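Local coordinates for protein predicted sugar phosphatases of the HAD superfamily (Cytophaga hutchinsonii, PDB 2HX1) that probably hydrolyses phosphate esters of sugars as a magnesium-dependent phosphatase of the haloacid dehalogenase (HAD) superfamily, at residues C16-A21 with Q208-A213; E61-S66 with D78-S83. All coordinates share one frame; numbering follows the deposited sequence. Where two conformers were deposited one is given.

How the contacts relate
Contacts 1 and 2 lie on opposite faces of one parallel sheet: helix 208-218 packs over strand 16-19 in contact 1, helix 60-69 over edge strand 80-82 in contact 2. Their centres are about 12 Å apart, and the residues of contact 2 fall within the chain between the two segments of contact 1. They meet around I81 to S83: I81 points away from helix 60-69 and packs against A213 and selenomethionine M209 of contact 1, and M209 SE lies 3.4 Å from S83 N. Contact 1 includes D20, a magnesium ligand, whereas the side chain of L63 in contact 2 is about 13 Å from the metal and about 7 Å from a bound buffer molecule.

Contact 1: C16-A21 with Q208-A213; sequences CIFFDA and QMFMFA. With MG (magnesium ion), chain E.
F18 meets F210 and A213 in a buried, wholly apolar contact that joins an inner strand of the parallel core sheet, 16-19, to helix 208-218 on one of its faces. The two rings are nearly parallel, with planes at 16°, but strongly displaced, their centroids 6.0 Å apart, so little of one ring lies over the other. The nearest carbons are F18 CD2 and F210 CD1, 3.7 Å apart. About one turn further along the helix, the methyl of A213 meets the outer end of the F18 ring, with A213 CB 3.5 Å from F18 CZ. CG of F18 stands opposite the carbonyl carbon (chi1 -60°), a setting that carries the ring out to the helix. Y50, I228, M230 and L247 pack against F18 as well. Cutting F18 back to an alanine would probably open a gap between sheet and helix and leave F210 freer to turn. Two residues on, D20 OD2 binds magnesium at 2.0 Å; F22 O, D233 and three waters complete the site. D20 OD1 accepts a hydrogen bond from one of these waters and forms a salt bridge with K204. D20 stands where HAD phosphatases carry their nucleophilic aspartate, and probably plays that part. With no hydrogen bond between strand and helix, their fit here rests on the shapes of two rings and a methyl, whereas D20 is held by metal, water and K204.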
ATOM      1  N   CYS A  16     -33.202 -16.598  -9.704  1.00 26.89           N
ATOM      2  CA  CYS A  16     -32.026 -16.853 -10.554  1.00 24.24           C
ATOM      3  C   CYS A  16     -30.784 -17.029  -9.719  1.00 24.14           C
ATOM      4  O   CYS A  16     -30.659 -16.414  -8.658  1.00 21.32           O
ATOM      5  CB  CYS A  16     -31.817 -15.714 -11.536  1.00 26.84           C
ATOM      6  SG  CYS A  16     -30.651 -16.081 -12.860  1.00 25.38           S
ATOM      7  N   ILE A  17     -29.896 -17.918 -10.167  1.00 21.87           N
ATOM      8  CA  ILE A  17     -28.596 -18.102  -9.538  1.00 21.28           C
ATOM      9  C   ILE A  17     -27.533 -17.455 -10.433  1.00 21.79           C
ATOM     10  O   ILE A  17     -27.568 -17.606 -11.660  1.00 24.19           O
ATOM     11  CB  ILE A  17     -28.260 -19.633  -9.312  1.00 23.29           C
ATOM     12  CG1 ILE A  17     -29.472 -20.395  -8.772  1.00 23.12           C
ATOM     13  CG2 ILE A  17     -27.089 -19.823  -8.348  1.00 20.91           C
ATOM     14  CD1 ILE A  17     -29.915 -19.915  -7.384  1.00 22.60           C
ATOM     15  N   PHE A  18     -26.620 -16.705  -9.827  1.00 21.31           N
ATOM     16  CA  PHE A  18     -25.369 -16.309 -10.481  1.00 22.41           C
ATOM     17  C   PHE A  18     -24.224 -17.143  -9.892  1.00 22.36           C
ATOM     18  O   PHE A  18     -24.017 -17.140  -8.695  1.00 19.65           O
ATOM     19  CB  PHE A  18     -25.024 -14.814 -10.288  1.00 23.39           C
ATOM     20  CG  PHE A  18     -26.053 -13.838 -10.841  1.00 23.13           C
ATOM     21  CD1 PHE A  18     -27.088 -14.234 -11.660  1.00 20.76           C
ATOM     22  CD2 PHE A  18     -25.926 -12.483 -10.573  1.00 27.11           C
ATOM     23  CE1 PHE A  18     -28.000 -13.309 -12.159  1.00 22.71           C
ATOM     24  CE2 PHE A  18     -26.863 -11.572 -11.053  1.00 17.16           C
ATOM     25  CZ  PHE A  18     -27.869 -11.990 -11.862  1.00 22.00           C
ATOM     26  N   PHE A  19     -23.523 -17.877 -10.760  1.00 20.71           N
ATOM     27  CA  PHE A  19     -22.416 -18.725 -10.363  1.00 21.37           C
ATOM     28  C   PHE A  19     -21.089 -18.090 -10.799  1.00 20.30           C
ATOM     29  O   PHE A  19     -20.940 -17.778 -11.956  1.00 19.44           O
ATOM     30  CB  PHE A  19     -22.516 -20.091 -11.051  1.00 22.61           C
ATOM     31  CG  PHE A  19     -23.589 -21.014 -10.497  1.00 23.43           C
ATOM     32  CD1 PHE A  19     -23.409 -21.684  -9.302  1.00 25.17           C
ATOM     33  CD2 PHE A  19     -24.737 -21.245 -11.199  1.00 18.94           C
ATOM     34  CE1 PHE A  19     -24.360 -22.533  -8.815  1.00 27.83           C
ATOM     35  CE2 PHE A  19     -25.701 -22.093 -10.704  1.00 25.83           C
ATOM     36  CZ  PHE A  19     -25.501 -22.757  -9.543  1.00 26.84           C
ATOM     37  N   ASP A  20     -20.159 -17.866  -9.868  1.00 19.48           N
ATOM     38  CA  ASP A  20     -18.745 -17.767 -10.204  1.00 22.20           C
ATOM     39  C   ASP A  20     -18.310 -19.149 -10.729  1.00 22.99           C
ATOM     40  O   ASP A  20     -18.935 -20.151 -10.366  1.00 21.96           O
ATOM     41  CB  ASP A  20     -17.936 -17.368  -8.963  1.00 24.13           C
ATOM     42  CG  ASP A  20     -16.438 -17.379  -9.200  1.00 22.83           C
ATOM     43  OD1 ASP A  20     -15.986 -16.883 -10.241  1.00 22.32           O
ATOM     44  OD2 ASP A  20     -15.708 -17.895  -8.331  1.00 22.89           O
ATOM     45  N   ALA A  21     -17.284 -19.213 -11.587  1.00 22.57           N
ATOM     46  CA  ALA A  21     -16.880 -20.502 -12.185  1.00 23.56           C
ATOM     47  C   ALA A  21     -15.753 -21.121 -11.359  1.00 23.95           C
ATOM     48  O   ALA A  21     -15.987 -22.097 -10.677  1.00 23.83           O
ATOM     49  CB  ALA A  21     -16.498 -20.370 -13.641  1.00 22.99           C
ATOM     50  N   GLN A 208     -21.597  -3.968 -13.146  1.00 22.50           N
ATOM     51  CA  GLN A 208     -22.105  -3.879 -14.525  1.00 24.65           C
ATOM     52  C   GLN A 208     -22.626  -5.195 -15.035  1.00 22.45           C
ATOM     53  O   GLN A 208     -23.667  -5.228 -15.673  1.00 23.72           O
ATOM     54  CB  GLN A 208     -21.078  -3.301 -15.524  1.00 25.02           C
ATOM     55  CG  GLN A 208     -20.721  -1.813 -15.276  1.00 32.28           C
ATOM     56  CD  GLN A 208     -20.065  -1.124 -16.485  1.00 31.65           C
ATOM     57  OE1 GLN A 208     -20.717  -0.898 -17.497  1.00 49.59           O
ATOM     58  NE2 GLN A 208     -18.775  -0.784 -16.371  1.00 32.62           N
HETATM   59  N   MSE A 209     -21.925  -6.284 -14.747  1.00 21.88           N
HETATM   60  CA  MSE A 209     -22.340  -7.585 -15.275  1.00 22.64           C
HETATM   61  C   MSE A 209     -23.655  -8.032 -14.637  1.00 24.45           C
HETATM   62  O   MSE A 209     -24.574  -8.559 -15.349  1.00 24.93           O
HETATM   63  CB  MSE A 209     -21.272  -8.638 -15.076  1.00 21.09           C
HETATM   64  CG  MSE A 209     -20.111  -8.527 -16.054  1.00 26.63           C
HETATM   65 SE   MSE A 209     -18.837  -9.971 -15.768  0.70 22.99          SE
HETATM   66  CE  MSE A 209     -18.281  -9.711 -13.928  1.00 20.94           C
ATOM     67  N   PHE A 210     -23.730  -7.812 -13.314  1.00 21.98           N
ATOM     68  CA  PHE A 210     -24.934  -8.091 -12.536  1.00 22.99           C
ATOM     69  C   PHE A 210     -26.092  -7.320 -13.126  1.00 21.99           C
ATOM     70  O   PHE A 210     -27.160  -7.856 -13.312  1.00 25.37           O
ATOM     71  CB  PHE A 210     -24.798  -7.656 -11.068  1.00 21.77           C
ATOM     72  CG  PHE A 210     -23.742  -8.394 -10.268  1.00 22.43           C
ATOM     73  CD1 PHE A 210     -23.413  -9.707 -10.523  1.00 24.60           C
ATOM     74  CD2 PHE A 210     -23.092  -7.745  -9.229  1.00 25.27           C
ATOM     75  CE1 PHE A 210     -22.447 -10.365  -9.748  1.00 29.88           C
ATOM     76  CE2 PHE A 210     -22.131  -8.376  -8.473  1.00 26.57           C
ATOM     77  CZ  PHE A 210     -21.805  -9.699  -8.726  1.00 25.92           C
HETATM   78  N   MSE A 211     -25.879  -6.051 -13.414  1.00 22.95           N
HETATM   79  CA  MSE A 211     -26.943  -5.203 -13.928  1.00 24.31           C
HETATM   80  C   MSE A 211     -27.456  -5.689 -15.305  1.00 26.57           C
HETATM   81  O   MSE A 211     -28.642  -5.612 -15.616  1.00 28.53           O
HETATM   82  CB  MSE A 211     -26.438  -3.760 -14.001  1.00 24.49           C
HETATM   83  CG  MSE A 211     -27.496  -2.769 -14.427  1.00 32.95           C
HETATM   84 SE   MSE A 211     -29.206  -2.809 -13.359  0.70 42.38          SE
HETATM   85  CE  MSE A 211     -28.842  -1.568 -11.804  1.00 43.16           C
ATOM     86  N   PHE A 212     -26.536  -6.170 -16.127  1.00 26.74           N
ATOM     87  CA  PHE A 212     -26.862  -6.718 -17.441  1.00 25.24           C
ATOM     88  C   PHE A 212     -27.768  -7.962 -17.323  1.00 23.87           C
ATOM     89  O   PHE A 212     -28.809  -8.052 -17.974  1.00 20.54           O
ATOM     90  CB  PHE A 212     -25.553  -7.019 -18.203  1.00 26.82           C
ATOM     91  CG  PHE A 212     -25.773  -7.659 -19.525  1.00 30.01           C
ATOM     92  CD1 PHE A 212     -26.235  -6.920 -20.589  1.00 37.38           C
ATOM     93  CD2 PHE A 212     -25.572  -9.018 -19.690  1.00 36.50           C
ATOM     94  CE1 PHE A 212     -26.463  -7.527 -21.816  1.00 37.82           C
ATOM     95  CE2 PHE A 212     -25.821  -9.636 -20.897  1.00 33.39           C
ATOM     96  CZ  PHE A 212     -26.253  -8.902 -21.961  1.00 36.69           C
ATOM     97  N   ALA A 213     -27.391  -8.881 -16.437  1.00 23.48           N
ATOM     98  CA  ALA A 213     -28.156 -10.099 -16.181  1.00 22.62           C
ATOM     99  C   ALA A 213     -29.503  -9.736 -15.568  1.00 25.16           C
ATOM    100  O   ALA A 213     -30.538 -10.273 -15.960  1.00 25.32           O
ATOM    101  CB  ALA A 213     -27.397 -11.038 -15.234  1.00 20.08           C
TER
HETATM  102 MG    MG E 300     -13.827 -18.181  -7.839  1.00 20.52          MG
HETATM  103  O   HOH W   1     -13.393 -17.522  -9.732  1.00 16.52           O
HETATM  104  O   HOH W   2     -13.965 -16.135  -7.195  1.00 20.67           O
HETATM  105  O   HOH W   3     -11.889 -18.472  -7.453  1.00 20.47           O

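Contact 2: E61-S66 with D78-S83; sequences EQLADS and DKIISS
L63 and A64 of helix 60-69 pack on I80 and S82 of strand 80-82, inside a beta-alpha-beta unit made of strand 48-53, this helix and strand 80-82. The short helix and strand axes come within 9.2 Å of each other, and their directions differ by 127°, so the helix runs back across the strand at a marked slant.

The apolar contact centres on I80, whose two branches divide the work. Its longer branch reaches the helix backbone: I80 CD1 lies 3.5 Å from A64 N and also touches A64 CB, at 3.9 Å, and the CB of L63. The shorter branch, CG2, is placed opposite the backbone N of I80, while CG1 lies opposite the carbonyl carbon (chi1 -53°); this sends CD1 to the backbone at A64 and CG2 to the end of L63. I80 CG2 meets L63 CD1 at 3.7 Å. The same leucine methyl extends along the strand to the next residue on this face, with L63 CD1 4.0 Å from S82 CB. D55 and R58 also pack against L63, and I75 against I80.

The polar bonds run alongside this contact and do not cross it. S82 is the N-cap of helix 83-94: its OG, opposite the backbone N (chi1 158°), bonds to G84 N and to the carbonyl oxygen of D55. Backbone hydrogen bonds of K79 and I81 with I51, and of I81 and S83 with T53, tie the segment to strand 48-53.

Between these two segments there is no hydrogen bond; they are held together by apolar burial and van der Waals contact, and the hydroxyl of S82 can be buried beside a leucine methyl because its bonding is met by the backbone of D55 and G84.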
ATOM      1  N   GLU A  61     -18.626 -17.779 -26.146  1.00 29.32           N
ATOM      2  CA  GLU A  61     -18.777 -18.975 -26.999  1.00 30.57           C
ATOM      3  C   GLU A  61     -17.696 -20.016 -26.726  1.00 29.56           C
ATOM      4  O   GLU A  61     -17.989 -21.196 -26.632  1.00 30.51           O
ATOM      5  CB  GLU A  61     -18.748 -18.579 -28.505  1.00 32.53           C
ATOM      6  CG  GLU A  61     -19.786 -17.461 -28.918  1.00 45.61           C
ATOM      7  CD  GLU A  61     -19.219 -15.987 -28.877  1.00 52.35           C
ATOM      8  OE1 GLU A  61     -18.683 -15.493 -29.916  1.00 50.41           O
ATOM      9  OE2 GLU A  61     -19.335 -15.317 -27.825  1.00 46.29           O
ATOM     10  N   GLN A  62     -16.451 -19.562 -26.594  1.00 28.79           N
ATOM     11  CA  GLN A  62     -15.302 -20.427 -26.259  1.00 30.27           C
ATOM     12  C   GLN A  62     -15.322 -20.868 -24.816  1.00 27.10           C
ATOM     13  O   GLN A  62     -14.974 -21.995 -24.524  1.00 25.48           O
ATOM     14  CB  GLN A  62     -13.968 -19.724 -26.563  1.00 30.08           C
ATOM     15  CG  GLN A  62     -13.643 -19.628 -28.064  1.00 31.80           C
ATOM     16  CD  GLN A  62     -12.377 -18.769 -28.374  1.00 39.94           C
ATOM     17  OE1 GLN A  62     -12.248 -17.592 -27.930  1.00 46.68           O
ATOM     18  NE2 GLN A  62     -11.443 -19.358 -29.140  1.00 41.80           N
ATOM     19  N   LEU A  63     -15.742 -19.993 -23.908  1.00 27.01           N
ATOM     20  CA  LEU A  63     -15.941 -20.374 -22.514  1.00 25.64           C
ATOM     21  C   LEU A  63     -16.992 -21.481 -22.398  1.00 25.55           C
ATOM     22  O   LEU A  63     -16.799 -22.436 -21.638  1.00 25.99           O
ATOM     23  CB  LEU A  63     -16.353 -19.144 -21.686  1.00 27.99           C
ATOM     24  CG  LEU A  63     -15.355 -18.003 -21.490  1.00 27.25           C
ATOM     25  CD1 LEU A  63     -16.064 -16.830 -20.773  1.00 27.46           C
ATOM     26  CD2 LEU A  63     -14.189 -18.517 -20.683  1.00 18.63           C
ATOM     27  N   ALA A  64     -18.082 -21.365 -23.161  1.00 25.82           N
ATOM     28  CA  ALA A  64     -19.126 -22.411 -23.197  1.00 27.37           C
ATOM     29  C   ALA A  64     -18.608 -23.707 -23.814  1.00 28.31           C
ATOM     30  O   ALA A  64     -18.926 -24.787 -23.325  1.00 27.24           O
ATOM     31  CB  ALA A  64     -20.397 -21.935 -23.938  1.00 24.33           C
ATOM     32  N   ASP A  65     -17.805 -23.593 -24.875  1.00 30.21           N
ATOM     33  CA  ASP A  65     -17.194 -24.762 -25.527  0.70 30.38           C
ATOM     34  C   ASP A  65     -16.338 -25.552 -24.558  1.00 30.29           C
ATOM     35  O   ASP A  65     -16.317 -26.770 -24.601  1.00 32.09           O
ATOM     36  CB  ASP A  65     -16.338 -24.327 -26.726  0.70 32.00           C
ATOM     37  CG  ASP A  65     -15.668 -25.514 -27.447  0.70 35.86           C
ATOM     38  OD1 ASP A  65     -16.386 -26.388 -27.977  0.70 25.27           O
ATOM     39  OD2 ASP A  65     -14.415 -25.565 -27.476  0.70 39.31           O
ATOM     40  N   SER A  66     -15.637 -24.859 -23.665  1.00 28.76           N
ATOM     41  CA  SER A  66     -14.858 -25.536 -22.627  1.00 28.78           C
ATOM     42  C   SER A  66     -15.690 -26.393 -21.716  1.00 27.15           C
ATOM     43  O   SER A  66     -15.238 -27.453 -21.337  1.00 26.72           O
ATOM     44  CB  SER A  66     -14.096 -24.559 -21.733  1.00 29.72           C
ATOM     45  OG  SER A  66     -13.283 -23.701 -22.498  1.00 44.56           O
ATOM     46  N   ASP A  78     -25.053 -17.971 -24.112  1.00 27.51           N
ATOM     47  CA  ASP A  78     -25.983 -16.934 -23.608  1.00 29.90           C
ATOM     48  C   ASP A  78     -26.058 -16.895 -22.070  1.00 28.29           C
ATOM     49  O   ASP A  78     -26.520 -15.909 -21.484  1.00 31.41           O
ATOM     50  CB  ASP A  78     -27.396 -17.089 -24.222  1.00 29.76           C
ATOM     51  CG  ASP A  78     -28.110 -18.340 -23.753  1.00 37.54           C
ATOM     52  OD1 ASP A  78     -27.507 -19.417 -23.836  1.00 44.83           O
ATOM     53  OD2 ASP A  78     -29.271 -18.254 -23.290  1.00 55.27           O
ATOM     54  N   LYS A  79     -25.604 -17.950 -21.416  1.00 26.57           N
ATOM     55  CA  LYS A  79     -25.657 -18.013 -19.958  1.00 29.01           C
ATOM     56  C   LYS A  79     -24.361 -17.522 -19.319  1.00 27.17           C
ATOM     57  O   LYS A  79     -24.288 -17.427 -18.097  1.00 26.54           O
ATOM     58  CB  LYS A  79     -25.921 -19.441 -19.501  1.00 31.32           C
ATOM     59  CG  LYS A  79     -27.097 -20.127 -20.192  1.00 40.32           C
ATOM     60  CD  LYS A  79     -28.331 -20.307 -19.329  1.00 45.41           C
ATOM     61  CE  LYS A  79     -29.304 -21.339 -19.976  1.00 48.91           C
ATOM     62  NZ  LYS A  79     -28.673 -22.653 -20.437  1.00 50.40           N
ATOM     63  N   ILE A  80     -23.348 -17.240 -20.146  1.00 26.91           N
ATOM     64  CA  ILE A  80     -22.046 -16.804 -19.665  1.00 25.90           C
ATOM     65  C   ILE A  80     -21.861 -15.291 -19.821  1.00 25.07           C
ATOM     66  O   ILE A  80     -21.745 -14.755 -20.931  1.00 23.16           O
ATOM     67  CB  ILE A  80     -20.911 -17.569 -20.350  1.00 26.42           C
ATOM     68  CG1 ILE A  80     -21.148 -19.087 -20.206  1.00 29.74           C
ATOM     69  CG2 ILE A  80     -19.566 -17.189 -19.741  1.00 27.12           C
ATOM     70  CD1 ILE A  80     -20.021 -19.958 -20.621  1.00 26.42           C
ATOM     71  N   ILE A  81     -21.832 -14.615 -18.689  1.00 24.21           N
ATOM     72  CA  ILE A  81     -21.579 -13.187 -18.649  0.70 25.37           C
ATOM     73  C   ILE A  81     -20.161 -12.988 -18.136  1.00 25.37           C
ATOM     74  O   ILE A  81     -19.846 -13.342 -17.015  1.00 24.17           O
ATOM     75  CB  ILE A  81     -22.562 -12.461 -17.708  0.70 25.28           C
ATOM     76  CG1 ILE A  81     -24.024 -12.827 -18.036  0.70 25.98           C
ATOM     77  CG2 ILE A  81     -22.323 -10.964 -17.802  0.70 18.24           C
ATOM     78  CD1 ILE A  81     -25.020 -12.506 -16.883  0.70 28.40           C
ATOM     79  N   SER A  82     -19.309 -12.412 -18.964  1.00 25.15           N
ATOM     80  CA  SER A  82     -17.895 -12.362 -18.703  1.00 26.08           C
ATOM     81  C   SER A  82     -17.400 -10.931 -18.740  1.00 24.72           C
ATOM     82  O   SER A  82     -17.918 -10.121 -19.513  1.00 24.37           O
ATOM     83  CB  SER A  82     -17.240 -13.163 -19.841  1.00 25.27           C
ATOM     84  OG  SER A  82     -15.891 -12.833 -20.033  1.00 32.56           O
ATOM     85  N   SER A  83     -16.348 -10.636 -17.991  1.00 23.66           N
ATOM     86  CA  SER A  83     -15.838  -9.264 -17.949  1.00 25.11           C
ATOM     87  C   SER A  83     -15.210  -8.879 -19.290  1.00 25.43           C
ATOM     88  O   SER A  83     -15.122  -7.696 -19.615  1.00 26.30           O
ATOM     89  CB  SER A  83     -14.871  -9.050 -16.792  1.00 26.10           C
ATOM     90  OG  SER A  83     -13.700  -9.790 -16.980  1.00 25.77           O
TER